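Local structure of putative NADP oxidoreductase BF3122 (Bacteroides fragilis, 3D1L) at residues A69-V74 and E95-H100; P12-G17 and R35-Y40; F134-F139 and L159-Y164; Y117-P122 and F140-S145. The protein probably binds NADP through an N-terminal Rossmann-type domain and acts as an oxidoreductase, although its substrate and reaction are not established. All blocks are in the same frame, centred on the assembly; numbering follows the deposited sequence.

All four contacts pair strands of one mixed sheet or the loops leading into them. Contact 2 comes first along the chain, then contact 1; contacts 4 and 3 follow with alternating segments. Contacts 2 and 1, their centres about 9 Å apart, join through neighbouring strands 12-16 and 71-74 and form the parallel half, the probable dinucleotide-binding Rossmann part. Strand 97-100 of contact 1 passes the sheet on to strand 117-122 of contact 4, about 10 Å away between centres. There strand 139-143 runs antiparallel to 117-122, and contact 3 adds strand 163-165, the outermost on that side within the chain. Contacts 2 and 3 lie about 21 Å apart between centres, toward opposite ends of the sheet.

Contact 1 (A69-V74 and E95-H100); sequences AKLYIV and EALMVH
Y72 and the selenomethionine M98 lie side by side on one face of a parallel strand pair, the two strands of a beta-alpha-beta unit whose crossover is helix 78-89. M98 folds back at both chi2 (-58°) and chi3 (-56°), which brings its CE to 3.5 Å from Y72 CB; the selenium sits oblique to the tyrosine ring in a Met-aromatic contact. A96 CB meets the edge of that ring, and the hydroxyl is hydrogen-bonded to the backbone O of N66. On the other face, L71 CD1 reaches L97 CB at 3.9 Å and V99 CG1 at 4.1 Å, packed against helix 146-157. The central backbone bonds are nearly straight: Y72 N to L97 O, and V99 N to Y72 O at 3.0 Å. Ahead of the strands, K70 bends at chi2 (65°) and crosses E95 at about a right angle. Its NZ bonds E95 O at 2.8 Å, while E95 OE2 stands 3.9 Å from NZ, a long salt bridge.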
loop_
_atom_site.group_PDB
_atom_site.type_symbol
_atom_site.label_atom_id
_atom_site.label_comp_id
_atom_site.label_asym_id
_atom_site.label_seq_id
_atom_site.Cartn_x
_atom_site.Cartn_y
_atom_site.Cartn_z
ATOM N N ALA B 69 1.881 -4.109 -40.357
ATOM C CA ALA B 69 2.745 -3.634 -39.291
ATOM C C ALA B 69 3.971 -4.524 -39.093
ATOM O O ALA B 69 3.985 -5.703 -39.491
ATOM C CB ALA B 69 1.943 -3.515 -37.978
ATOM N N LYS B 70 4.967 -3.957 -38.431
ATOM C CA LYS B 70 6.236 -4.610 -38.143
ATOM C C LYS B 70 6.220 -5.316 -36.792
ATOM O O LYS B 70 6.892 -6.333 -36.592
ATOM C CB LYS B 70 7.352 -3.543 -38.198
ATOM C CG LYS B 70 8.719 -3.954 -37.695
ATOM C CD LYS B 70 9.395 -5.030 -38.512
ATOM C CE LYS B 70 10.534 -5.622 -37.663
ATOM N NZ LYS B 70 11.314 -6.728 -38.290
ATOM N N LEU B 71 5.439 -4.785 -35.859
ATOM C CA LEU B 71 5.400 -5.329 -34.521
ATOM C C LEU B 71 3.967 -5.478 -34.035
ATOM O O LEU B 71 3.184 -4.525 -34.075
ATOM C CB LEU B 71 6.219 -4.452 -33.553
ATOM C CG LEU B 71 6.272 -4.926 -32.093
ATOM C CD1 LEU B 71 7.049 -6.239 -32.001
ATOM C CD2 LEU B 71 6.916 -3.871 -31.179
ATOM N N TYR B 72 3.655 -6.688 -33.577
ATOM C CA TYR B 72 2.379 -7.028 -33.012
ATOM C C TYR B 72 2.569 -7.385 -31.538
ATOM O O TYR B 72 3.231 -8.381 -31.207
ATOM C CB TYR B 72 1.775 -8.193 -33.787
ATOM C CG TYR B 72 1.397 -7.798 -35.206
ATOM C CD1 TYR B 72 0.102 -7.362 -35.490
ATOM C CD2 TYR B 72 2.332 -7.843 -36.254
ATOM C CE1 TYR B 72 -0.268 -6.981 -36.774
ATOM C CE2 TYR B 72 1.961 -7.476 -37.556
ATOM C CZ TYR B 72 0.662 -7.041 -37.790
ATOM O OH TYR B 72 0.255 -6.663 -39.020
ATOM N N ILE B 73 2.009 -6.551 -30.663
ATOM C CA ILE B 73 2.133 -6.744 -29.215
ATOM C C ILE B 73 0.868 -7.388 -28.686
ATOM O O ILE B 73 -0.209 -6.786 -28.724
ATOM C CB ILE B 73 2.406 -5.435 -28.459
ATOM C CG1 ILE B 73 3.662 -4.734 -29.021
ATOM C CG2 ILE B 73 2.530 -5.750 -26.916
ATOM C CD1 ILE B 73 3.918 -3.357 -28.458
ATOM N N VAL B 74 1.005 -8.629 -28.237
ATOM C CA VAL B 74 -0.133 -9.440 -27.869
ATOM C C VAL B 74 -0.215 -9.520 -26.349
ATOM O O VAL B 74 0.705 -9.986 -25.678
ATOM C CB VAL B 74 -0.068 -10.834 -28.551
ATOM C CG1 VAL B 74 -1.296 -11.655 -28.248
ATOM C CG2 VAL B 74 0.155 -10.678 -30.089
ATOM N N GLU B 95 8.856 -10.479 -42.126
ATOM C CA GLU B 95 9.679 -9.842 -41.070
ATOM C C GLU B 95 8.911 -9.284 -39.865
ATOM O O GLU B 95 9.532 -8.742 -38.958
ATOM C CB GLU B 95 10.522 -8.713 -41.668
ATOM C CG GLU B 95 9.677 -7.525 -42.078
ATOM C CD GLU B 95 10.479 -6.427 -42.744
ATOM O OE1 GLU B 95 10.317 -6.267 -43.969
ATOM O OE2 GLU B 95 11.258 -5.731 -42.034
ATOM N N ALA B 96 7.580 -9.345 -39.874
ATOM C CA ALA B 96 6.805 -8.885 -38.703
ATOM C C ALA B 96 7.214 -9.659 -37.454
ATOM O O ALA B 96 7.495 -10.857 -37.516
ATOM C CB ALA B 96 5.318 -9.025 -38.942
ATOM N N LEU B 97 7.277 -8.966 -36.328
ATOM C CA LEU B 97 7.635 -9.606 -35.073
ATOM C C LEU B 97 6.387 -9.777 -34.205
ATOM O O LEU B 97 5.681 -8.790 -33.945
ATOM C CB LEU B 97 8.733 -8.750 -34.411
ATOM C CG LEU B 97 9.542 -9.067 -33.157
ATOM C CD1 LEU B 97 9.811 -10.546 -32.989
ATOM C CD2 LEU B 97 10.879 -8.274 -33.129
HETATM N N MSE B 98 6.065 -11.013 -33.813
HETATM C CA MSE B 98 4.969 -11.231 -32.827
HETATM C C MSE B 98 5.545 -11.462 -31.458
HETATM O O MSE B 98 6.332 -12.398 -31.243
HETATM C CB MSE B 98 4.012 -12.404 -33.112
HETATM C CG MSE B 98 4.111 -13.095 -34.423
HETATM SE SE MSE B 98 3.872 -11.956 -35.948
HETATM C CE MSE B 98 2.150 -11.257 -35.432
ATOM N N VAL B 99 5.142 -10.608 -30.534
ATOM C CA VAL B 99 5.544 -10.741 -29.144
ATOM C C VAL B 99 4.330 -10.812 -28.232
ATOM O O VAL B 99 3.255 -10.295 -28.549
ATOM C CB VAL B 99 6.516 -9.595 -28.698
ATOM C CG1 VAL B 99 7.713 -9.512 -29.641
ATOM C CG2 VAL B 99 5.799 -8.240 -28.595
ATOM N N HIS B 100 4.492 -11.488 -27.103
ATOM C CA HIS B 100 3.499 -11.377 -26.050
ATOM C C HIS B 100 4.118 -10.718 -24.836
ATOM O O HIS B 100 5.327 -10.519 -24.786
ATOM C CB HIS B 100 2.850 -12.712 -25.738
ATOM C CG HIS B 100 3.764 -13.705 -25.118
ATOM N ND1 HIS B 100 4.170 -13.619 -23.798
ATOM C CD2 HIS B 100 4.339 -14.825 -25.617
ATOM C CE1 HIS B 100 4.945 -14.651 -23.513
ATOM N NE2 HIS B 100 5.068 -15.394 -24.598
#

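Contact 2 (P12-G17 and R35-Y40); sequences PIVLIG and RIVQVY
Y40 N gives its hydrogen to L15 O over 2.8 Å, almost straight at 171°, and Y40 O in turn receives G17 N, also at 2.8 Å. These bonds close the C-terminal end of a parallel strand pair, strands 12-16 and 35-40, which with helix 20-31 make the opening beta-alpha-beta unit of a Rossmann-type fold. The ladder starts at the other end with I13 N to R35 O; V37 N then bonds I13 O at 2.9 Å, and L15 N reaches Q38 O at a longer 3.2 Å. V37 breaks the strand's usual backbone angles (phi -80°, psi -37°), and the register slips by one residue, from I13 beside I36 to L15 beside V39. Its two methyls reach across: CG1 lies 3.8 Å from P12 CB, and CG2 presses on V14 CG2 at a tight 3.5 Å. P12 CB also sits over one face of the R35 guanidinium, toward its rim. Farther along, I16 CG2 meets Y40 CD2 at 3.6 Å, oblique to the ring, while G17 N lies at the ring edge. L15 and I36 turn the other way, toward helix 20-31. G17 is probably the first glycine of a Rossmann-type GxGxxA turn; its N-H bond to Y40 O ties the strand end down just before that turn, consistent with dinucleotide binding.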
loop_
_atom_site.group_PDB
_atom_site.type_symbol
_atom_site.label_atom_id
_atom_site.label_comp_id
_atom_site.label_asym_id
_atom_site.label_seq_id
_atom_site.Cartn_x
_atom_site.Cartn_y
_atom_site.Cartn_z
ATOM N N PRO B 12 5.719 0.645 -37.436
ATOM C CA PRO B 12 4.272 0.580 -37.181
ATOM C C PRO B 12 3.949 -0.571 -36.245
ATOM O O PRO B 12 4.370 -1.705 -36.471
ATOM C CB PRO B 12 3.657 0.360 -38.579
ATOM C CG PRO B 12 4.742 -0.290 -39.400
ATOM C CD PRO B 12 6.080 0.136 -38.783
ATOM N N ILE B 13 3.202 -0.259 -35.204
ATOM C CA ILE B 13 2.899 -1.217 -34.144
ATOM C C ILE B 13 1.387 -1.489 -34.074
ATOM O O ILE B 13 0.595 -0.555 -34.139
ATOM C CB ILE B 13 3.402 -0.676 -32.766
ATOM C CG1 ILE B 13 4.912 -0.334 -32.837
ATOM C CG2 ILE B 13 3.055 -1.651 -31.642
ATOM C CD1 ILE B 13 5.467 0.371 -31.622
ATOM N N VAL B 14 1.011 -2.765 -33.930
ATOM C CA VAL B 14 -0.392 -3.166 -33.613
ATOM C C VAL B 14 -0.465 -3.779 -32.199
ATOM O O VAL B 14 0.421 -4.557 -31.789
ATOM C CB VAL B 14 -0.937 -4.136 -34.679
ATOM C CG1 VAL B 14 -2.316 -4.720 -34.292
ATOM C CG2 VAL B 14 -1.008 -3.443 -36.057
ATOM N N LEU B 15 -1.496 -3.400 -31.436
ATOM C CA LEU B 15 -1.740 -4.037 -30.140
ATOM C C LEU B 15 -2.898 -4.972 -30.257
ATOM O O LEU B 15 -3.982 -4.562 -30.704
ATOM C CB LEU B 15 -2.024 -3.002 -29.045
ATOM C CG LEU B 15 -1.195 -1.707 -28.921
ATOM C CD1 LEU B 15 -1.481 -1.218 -27.537
ATOM C CD2 LEU B 15 0.293 -1.879 -29.053
ATOM N N ILE B 16 -2.676 -6.230 -29.867
ATOM C CA ILE B 16 -3.718 -7.244 -29.832
ATOM C C ILE B 16 -4.016 -7.421 -28.349
ATOM O O ILE B 16 -3.280 -8.125 -27.619
ATOM C CB ILE B 16 -3.300 -8.602 -30.511
ATOM C CG1 ILE B 16 -2.831 -8.449 -31.981
ATOM C CG2 ILE B 16 -4.411 -9.603 -30.435
ATOM C CD1 ILE B 16 -3.811 -7.785 -32.939
ATOM N N GLY B 17 -5.069 -6.755 -27.891
ATOM C CA GLY B 17 -5.354 -6.693 -26.463
ATOM C C GLY B 17 -5.170 -5.264 -25.954
ATOM O O GLY B 17 -4.199 -4.584 -26.317
ATOM N N ARG B 35 4.433 4.872 -33.686
ATOM C CA ARG B 35 3.203 4.841 -34.447
ATOM C C ARG B 35 2.393 3.578 -34.127
ATOM O O ARG B 35 2.737 2.475 -34.537
ATOM C CB ARG B 35 3.519 4.924 -35.940
ATOM C CG ARG B 35 2.299 4.980 -36.842
ATOM C CD ARG B 35 2.702 5.473 -38.246
ATOM N NE ARG B 35 1.977 4.786 -39.324
ATOM C CZ ARG B 35 2.547 4.034 -40.274
ATOM N NH1 ARG B 35 3.866 3.858 -40.315
ATOM N NH2 ARG B 35 1.792 3.456 -41.202
ATOM N N ILE B 36 1.322 3.765 -33.373
ATOM C CA ILE B 36 0.397 2.684 -33.084
ATOM C C ILE B 36 -0.702 2.780 -34.128
ATOM O O ILE B 36 -1.500 3.717 -34.101
ATOM C CB ILE B 36 -0.135 2.781 -31.618
ATOM C CG1 ILE B 36 1.037 2.556 -30.650
ATOM C CG2 ILE B 36 -1.187 1.736 -31.366
ATOM C CD1 ILE B 36 1.160 3.612 -29.648
ATOM N N VAL B 37 -0.742 1.825 -35.057
ATOM C CA VAL B 37 -1.659 1.968 -36.181
ATOM C C VAL B 37 -3.084 1.576 -35.817
ATOM O O VAL B 37 -4.039 2.219 -36.287
ATOM C CB VAL B 37 -1.154 1.281 -37.488
ATOM C CG1 VAL B 37 0.244 1.799 -37.842
ATOM C CG2 VAL B 37 -1.129 -0.212 -37.346
ATOM N N GLN B 38 -3.227 0.541 -34.978
ATOM C CA GLN B 38 -4.532 0.147 -34.479
ATOM C C GLN B 38 -4.458 -0.767 -33.283
ATOM O O GLN B 38 -3.425 -1.367 -32.973
ATOM C CB GLN B 38 -5.414 -0.496 -35.558
ATOM C CG GLN B 38 -5.020 -1.879 -35.883
ATOM C CD GLN B 38 -6.107 -2.727 -36.478
ATOM O OE1 GLN B 38 -5.943 -3.924 -36.532
ATOM N NE2 GLN B 38 -7.195 -2.135 -36.953
ATOM N N VAL B 39 -5.593 -0.856 -32.612
ATOM C CA VAL B 39 -5.743 -1.605 -31.391
ATOM C C VAL B 39 -6.855 -2.602 -31.655
ATOM O O VAL B 39 -7.900 -2.238 -32.193
ATOM C CB VAL B 39 -6.182 -0.632 -30.242
ATOM C CG1 VAL B 39 -6.627 -1.387 -28.967
ATOM C CG2 VAL B 39 -5.071 0.385 -29.936
ATOM N N TYR B 40 -6.627 -3.854 -31.255
ATOM C CA TYR B 40 -7.662 -4.868 -31.226
ATOM C C TYR B 40 -8.040 -5.167 -29.770
ATOM O O TYR B 40 -7.170 -5.256 -28.891
ATOM C CB TYR B 40 -7.199 -6.162 -31.915
ATOM C CG TYR B 40 -8.047 -7.328 -31.495
ATOM C CD1 TYR B 40 -9.219 -7.646 -32.192
ATOM C CD2 TYR B 40 -7.722 -8.072 -30.350
ATOM C CE1 TYR B 40 -10.019 -8.690 -31.791
ATOM C CE2 TYR B 40 -8.532 -9.112 -29.921
ATOM C CZ TYR B 40 -9.677 -9.410 -30.649
ATOM O OH TYR B 40 -10.471 -10.449 -30.249
#

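Contact 3 (F134-F139 and L159-Y164); sequences FKEIPF and LSNRVY
F139 N bonds R162 O and Y164 N bonds F139 O, both at 2.8 Å and nearly straight, a short parallel bridge that joins the loop 134-139 to the outermost strand on this side of the chain's mixed sheet. Just ahead of it, S160 OG accepts from R162 N at 2.8 Å in an ST turn. With OG opposite its own backbone nitrogen (chi1 170°), the hydroxyl points across at I137 O and donates to it; the modelled 2.5 Å is implausibly short, and that length is doubtful. Within the turn, N161 N bonds K135 O. F139 fills the buried side, its ring edge against S160 CB and its CE2 4.0 Å from L159 CD1; helix 20-31 packs on both side chains, L25 touching each. F139 CE2 also meets the edge of the F134 ring in its plane, and I137 CD1 covers one face of that ring over the centre. On the outer side, in the conformer described, R162 NE lies 4.1 Å from E136 OE1, beyond a salt bridge, and NH2 pairs with D204 of the second subunit. V205 of that subunit packs on P138 as well, bringing this edge into the dimer interface. A water bridges two side chains, accepting from K135 NZ and donating to N161 OD1, each at 2.8 Å.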
loop_
_atom_site.group_PDB
_atom_site.type_symbol
_atom_site.label_atom_id
_atom_site.label_comp_id
_atom_site.label_asym_id
_atom_site.label_seq_id
_atom_site.Cartn_x
_atom_site.Cartn_y
_atom_site.Cartn_z
ATOM N N PHE B 134 7.500 4.812 -16.955
ATOM C CA PHE B 134 8.226 3.723 -17.609
ATOM C C PHE B 134 9.750 3.730 -17.441
ATOM O O PHE B 134 10.372 2.664 -17.530
ATOM C CB PHE B 134 7.848 3.629 -19.081
ATOM C CG PHE B 134 6.771 2.643 -19.336
ATOM C CD1 PHE B 134 5.442 2.957 -19.029
ATOM C CD2 PHE B 134 7.083 1.382 -19.825
ATOM C CE1 PHE B 134 4.444 2.036 -19.242
ATOM C CE2 PHE B 134 6.091 0.436 -20.038
ATOM C CZ PHE B 134 4.770 0.759 -19.745
ATOM N N LYS B 135 10.345 4.898 -17.170
ATOM C CA LYS B 135 11.804 4.986 -17.023
ATOM C C LYS B 135 12.372 3.969 -16.032
ATOM O O LYS B 135 13.445 3.396 -16.274
ATOM C CB LYS B 135 12.288 6.404 -16.690
ATOM C CG LYS B 135 12.114 7.403 -17.855
ATOM C CD LYS B 135 13.113 7.171 -19.000
ATOM C CE LYS B 135 12.702 7.942 -20.269
ATOM N NZ LYS B 135 13.702 7.811 -21.370
ATOM N N GLU B 136 11.655 3.707 -14.947
ATOM C CA GLU B 136 12.181 2.749 -13.977
ATOM C C GLU B 136 11.553 1.341 -13.957
ATOM O O GLU B 136 11.801 0.567 -13.029
ATOM C CB GLU B 136 12.267 3.386 -12.592
ATOM C CG GLU B 136 13.462 4.355 -12.499
ATOM C CD GLU B 136 14.826 3.659 -12.654
ATOM O OE1 GLU B 136 15.176 2.855 -11.767
ATOM O OE2 GLU B 136 15.557 3.924 -13.639
ATOM N N ILE B 137 10.804 1.010 -15.001
ATOM C CA ILE B 137 10.184 -0.306 -15.134
ATOM C C ILE B 137 11.157 -1.369 -15.683
ATOM O O ILE B 137 11.687 -1.234 -16.792
ATOM C CB ILE B 137 8.838 -0.257 -15.957
ATOM C CG1 ILE B 137 7.844 0.705 -15.268
ATOM C CG2 ILE B 137 8.225 -1.646 -16.050
ATOM C CD1 ILE B 137 6.496 0.891 -15.987
ATOM N N PRO B 138 11.416 -2.421 -14.892
ATOM C CA PRO B 138 12.168 -3.553 -15.454
ATOM C C PRO B 138 11.455 -4.137 -16.693
ATOM O O PRO B 138 10.290 -4.557 -16.609
ATOM C CB PRO B 138 12.183 -4.577 -14.314
ATOM C CG PRO B 138 11.863 -3.801 -13.069
ATOM C CD PRO B 138 11.041 -2.628 -13.478
ATOM N N PHE B 139 12.148 -4.135 -17.829
ATOM C CA PHE B 139 11.591 -4.614 -19.086
ATOM C C PHE B 139 12.409 -5.843 -19.514
ATOM O O PHE B 139 13.568 -5.698 -19.862
ATOM C CB PHE B 139 11.795 -3.523 -20.129
ATOM C CG PHE B 139 10.596 -3.179 -20.923
ATOM C CD1 PHE B 139 10.033 -4.085 -21.806
ATOM C CD2 PHE B 139 10.068 -1.903 -20.845
ATOM C CE1 PHE B 139 8.944 -3.722 -22.568
ATOM C CE2 PHE B 139 8.989 -1.527 -21.611
ATOM C CZ PHE B 139 8.421 -2.417 -22.470
ATOM N N LEU B 159 12.001 3.631 -23.668
ATOM C CA LEU B 159 10.975 3.788 -22.629
ATOM C C LEU B 159 11.523 3.672 -21.210
ATOM O O LEU B 159 11.145 4.455 -20.335
ATOM C CB LEU B 159 9.835 2.780 -22.819
ATOM C CG LEU B 159 9.121 2.637 -24.168
ATOM C CD1 LEU B 159 8.094 1.509 -24.097
ATOM C CD2 LEU B 159 8.465 3.944 -24.668
ATOM N N SER B 160 12.375 2.666 -21.004
ATOM C CA SER B 160 12.889 2.277 -19.714
ATOM C C SER B 160 14.430 2.312 -19.686
ATOM O O SER B 160 15.096 1.959 -20.674
ATOM C CB SER B 160 12.421 0.854 -19.408
ATOM O OG SER B 160 13.078 0.319 -18.257
ATOM N N ASN B 161 14.985 2.718 -18.549
ATOM C CA ASN B 161 16.428 2.577 -18.296
ATOM C C ASN B 161 16.817 1.218 -17.724
ATOM O O ASN B 161 17.979 1.017 -17.381
ATOM C CB ASN B 161 16.889 3.628 -17.290
ATOM C CG ASN B 161 16.700 5.038 -17.791
ATOM O OD1 ASN B 161 16.898 5.322 -18.970
ATOM N ND2 ASN B 161 16.329 5.942 -16.882
ATOM N N ARG B 162 15.836 0.319 -17.584
ATOM C CA ARG B 162 16.066 -1.002 -16.993
ATOM C C ARG B 162 15.625 -2.116 -17.932
ATOM O O ARG B 162 14.660 -2.828 -17.671
ATOM C CB ARG B 162 15.373 -1.130 -15.627
ATOM C CG ARG B 162 16.201 -0.618 -14.442
ATOM C CD ARG B 162 15.566 -1.038 -13.106
ATOM N NE ARG B 162 16.500 -0.989 -11.979
ATOM C CZ ARG B 162 17.030 -2.054 -11.378
ATOM N NH1 ARG B 162 16.726 -3.286 -11.776
ATOM N NH2 ARG B 162 17.872 -1.886 -10.365
ATOM N N VAL B 163 16.353 -2.274 -19.018
ATOM C CA VAL B 163 16.001 -3.233 -20.077
ATOM C C VAL B 163 16.933 -4.439 -19.976
ATOM O O VAL B 163 18.149 -4.277 -20.014
ATOM C CB VAL B 163 16.104 -2.529 -21.472
ATOM C CG1 VAL B 163 15.903 -3.516 -22.693
ATOM C CG2 VAL B 163 15.100 -1.392 -21.512
ATOM N N TYR B 164 16.374 -5.632 -19.810
ATOM C CA TYR B 164 17.191 -6.810 -19.527
ATOM C C TYR B 164 16.844 -7.942 -20.466
ATOM O O TYR B 164 15.681 -8.101 -20.838
ATOM C CB TYR B 164 16.979 -7.297 -18.093
ATOM C CG TYR B 164 17.227 -6.247 -17.039
ATOM C CD1 TYR B 164 18.494 -5.719 -16.844
ATOM C CD2 TYR B 164 16.179 -5.770 -16.244
ATOM C CE1 TYR B 164 18.722 -4.757 -15.886
ATOM C CE2 TYR B 164 16.399 -4.800 -15.269
ATOM C CZ TYR B 164 17.673 -4.305 -15.100
ATOM O OH TYR B 164 17.913 -3.362 -14.138
HETATM O O HOH W 1 15.122 5.425 -21.176
#

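Contact 4 (Y117-P122 and F140-S145); sequences YGVFYP and FIEASS
Strands 117-122 and 139-143 pair antiparallel, Y121 and F140 exchanging two 2.8 Å bonds between their N and O atoms and V119 and E142 forming the next hydrogen-bonded pair; this is where the otherwise parallel sheet reverses. G118 faces A143 in a non-hydrogen-bonded pair with CA atoms only 3.7 Å apart, and G118 CA lies 3.1 Å from E142 O, the backbones meeting directly. On one face, Y121 and F140 lie side by side, CD2 to CD2 at 3.6 Å, and Y121 approaches H175 of the 2-mercapto-propion aldehyde pocket on helix 168-198. V119 and E142 share this face; the E142 carboxylate is taken by S168 and by a salt bridge to R171. On the opposite face, I141 turns at chi2 (-44°) to set CD1 3.5 Å from F120 CD1, oblique to the ring, with helix 146-157 packed against both. Past the strand end, S144 N bonds Y117 O at 2.8 Å and S144 OG accepts from Y117 N at 3.2 Å. The tyrosine, with CG between its backbone N and carbonyl carbon (chi1 61°), folds over this serine in a CH-pi contact, S144 CB 3.6 Å from the centroid of the Y117 ring and nearly on its normal.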
loop_
_atom_site.group_PDB
_atom_site.type_symbol
_atom_site.label_atom_id
_atom_site.label_comp_id
_atom_site.label_asym_id
_atom_site.label_seq_id
_atom_site.Cartn_x
_atom_site.Cartn_y
_atom_site.Cartn_z
ATOM N N TYR B 117 9.560 -13.745 -33.528
ATOM C CA TYR B 117 8.708 -13.771 -32.349
ATOM C C TYR B 117 9.550 -13.552 -31.090
ATOM O O TYR B 117 10.781 -13.633 -31.145
ATOM C CB TYR B 117 7.925 -15.079 -32.274
ATOM C CG TYR B 117 8.769 -16.327 -32.179
ATOM C CD1 TYR B 117 9.248 -16.774 -30.945
ATOM C CD2 TYR B 117 9.060 -17.081 -33.315
ATOM C CE1 TYR B 117 10.029 -17.922 -30.846
ATOM C CE2 TYR B 117 9.829 -18.253 -33.238
ATOM C CZ TYR B 117 10.312 -18.659 -31.999
ATOM O OH TYR B 117 11.070 -19.802 -31.894
ATOM N N GLY B 118 8.894 -13.282 -29.971
ATOM C CA GLY B 118 9.605 -12.944 -28.748
ATOM C C GLY B 118 8.674 -12.586 -27.624
ATOM O O GLY B 118 7.461 -12.726 -27.745
ATOM N N VAL B 119 9.259 -12.158 -26.508
ATOM C CA VAL B 119 8.521 -11.764 -25.324
ATOM C C VAL B 119 9.006 -10.365 -24.996
ATOM O O VAL B 119 10.195 -10.096 -25.037
ATOM C CB VAL B 119 8.791 -12.728 -24.141
ATOM C CG1 VAL B 119 8.060 -12.274 -22.870
ATOM C CG2 VAL B 119 8.382 -14.137 -24.509
ATOM N N PHE B 120 8.070 -9.480 -24.708
ATOM C CA PHE B 120 8.320 -8.061 -24.494
ATOM C C PHE B 120 7.623 -7.741 -23.164
ATOM O O PHE B 120 6.477 -7.285 -23.168
ATOM C CB PHE B 120 7.648 -7.316 -25.640
ATOM C CG PHE B 120 8.106 -5.904 -25.846
ATOM C CD1 PHE B 120 9.433 -5.608 -26.146
ATOM C CD2 PHE B 120 7.180 -4.877 -25.846
ATOM C CE1 PHE B 120 9.840 -4.305 -26.375
ATOM C CE2 PHE B 120 7.572 -3.551 -26.092
ATOM C CZ PHE B 120 8.909 -3.266 -26.363
ATOM N N TYR B 121 8.303 -8.010 -22.038
ATOM C CA TYR B 121 7.651 -8.058 -20.704
ATOM C C TYR B 121 8.015 -6.891 -19.756
ATOM O O TYR B 121 9.057 -6.923 -19.130
ATOM C CB TYR B 121 8.002 -9.387 -20.015
ATOM C CG TYR B 121 7.457 -9.570 -18.598
ATOM C CD1 TYR B 121 6.081 -9.428 -18.308
ATOM C CD2 TYR B 121 8.303 -9.983 -17.569
ATOM C CE1 TYR B 121 5.598 -9.621 -17.015
ATOM C CE2 TYR B 121 7.833 -10.203 -16.286
ATOM C CZ TYR B 121 6.496 -10.020 -16.009
ATOM O OH TYR B 121 6.079 -10.253 -14.727
ATOM N N PRO B 122 7.183 -5.845 -19.691
ATOM C CA PRO B 122 7.422 -4.827 -18.667
ATOM C C PRO B 122 6.766 -5.237 -17.346
ATOM O O PRO B 122 5.560 -5.421 -17.307
ATOM C CB PRO B 122 6.754 -3.574 -19.246
ATOM C CG PRO B 122 5.639 -4.089 -20.141
ATOM C CD PRO B 122 6.032 -5.517 -20.563
ATOM N N PHE B 140 11.813 -7.034 -19.511
ATOM C CA PHE B 140 12.514 -8.262 -19.899
ATOM C C PHE B 140 12.199 -8.708 -21.308
ATOM O O PHE B 140 11.018 -8.729 -21.717
ATOM C CB PHE B 140 12.221 -9.367 -18.903
ATOM C CG PHE B 140 12.475 -8.943 -17.497
ATOM C CD1 PHE B 140 13.751 -9.050 -16.949
ATOM C CD2 PHE B 140 11.454 -8.375 -16.736
ATOM C CE1 PHE B 140 14.000 -8.638 -15.663
ATOM C CE2 PHE B 140 11.703 -7.954 -15.460
ATOM C CZ PHE B 140 12.976 -8.089 -14.919
ATOM N N ILE B 141 13.268 -9.044 -22.044
ATOM C CA ILE B 141 13.208 -9.284 -23.492
ATOM C C ILE B 141 13.766 -10.652 -23.801
ATOM O O ILE B 141 14.828 -11.039 -23.296
ATOM C CB ILE B 141 14.038 -8.238 -24.300
ATOM C CG1 ILE B 141 13.535 -6.793 -24.096
ATOM C CG2 ILE B 141 14.128 -8.607 -25.828
ATOM C CD1 ILE B 141 12.092 -6.588 -24.127
ATOM N N GLU B 142 13.023 -11.376 -24.623
ATOM C CA GLU B 142 13.466 -12.627 -25.228
ATOM C C GLU B 142 12.998 -12.540 -26.689
ATOM O O GLU B 142 11.967 -11.913 -26.963
ATOM C CB GLU B 142 12.790 -13.800 -24.505
ATOM C CG GLU B 142 13.625 -15.064 -24.391
ATOM C CD GLU B 142 12.820 -16.218 -23.820
ATOM O OE1 GLU B 142 11.674 -15.974 -23.385
ATOM O OE2 GLU B 142 13.324 -17.366 -23.798
ATOM N N ALA B 143 13.767 -13.100 -27.629
ATOM C CA ALA B 143 13.328 -13.191 -29.029
ATOM C C ALA B 143 13.934 -14.392 -29.758
ATOM O O ALA B 143 14.912 -14.974 -29.302
ATOM C CB ALA B 143 13.607 -11.900 -29.782
ATOM N N SER B 144 13.324 -14.746 -30.889
ATOM C CA SER B 144 13.735 -15.877 -31.746
ATOM C C SER B 144 15.114 -15.744 -32.393
ATOM O O SER B 144 15.655 -16.727 -32.889
ATOM C CB SER B 144 12.716 -16.079 -32.855
ATOM O OG SER B 144 12.533 -14.850 -33.540
ATOM N N SER B 145 15.668 -14.536 -32.413
ATOM C CA SER B 145 17.040 -14.327 -32.868
ATOM C C SER B 145 17.637 -13.109 -32.189
ATOM O O SER B 145 16.913 -12.266 -31.654
ATOM C CB SER B 145 17.078 -14.130 -34.387
ATOM O OG SER B 145 16.418 -12.931 -34.742
#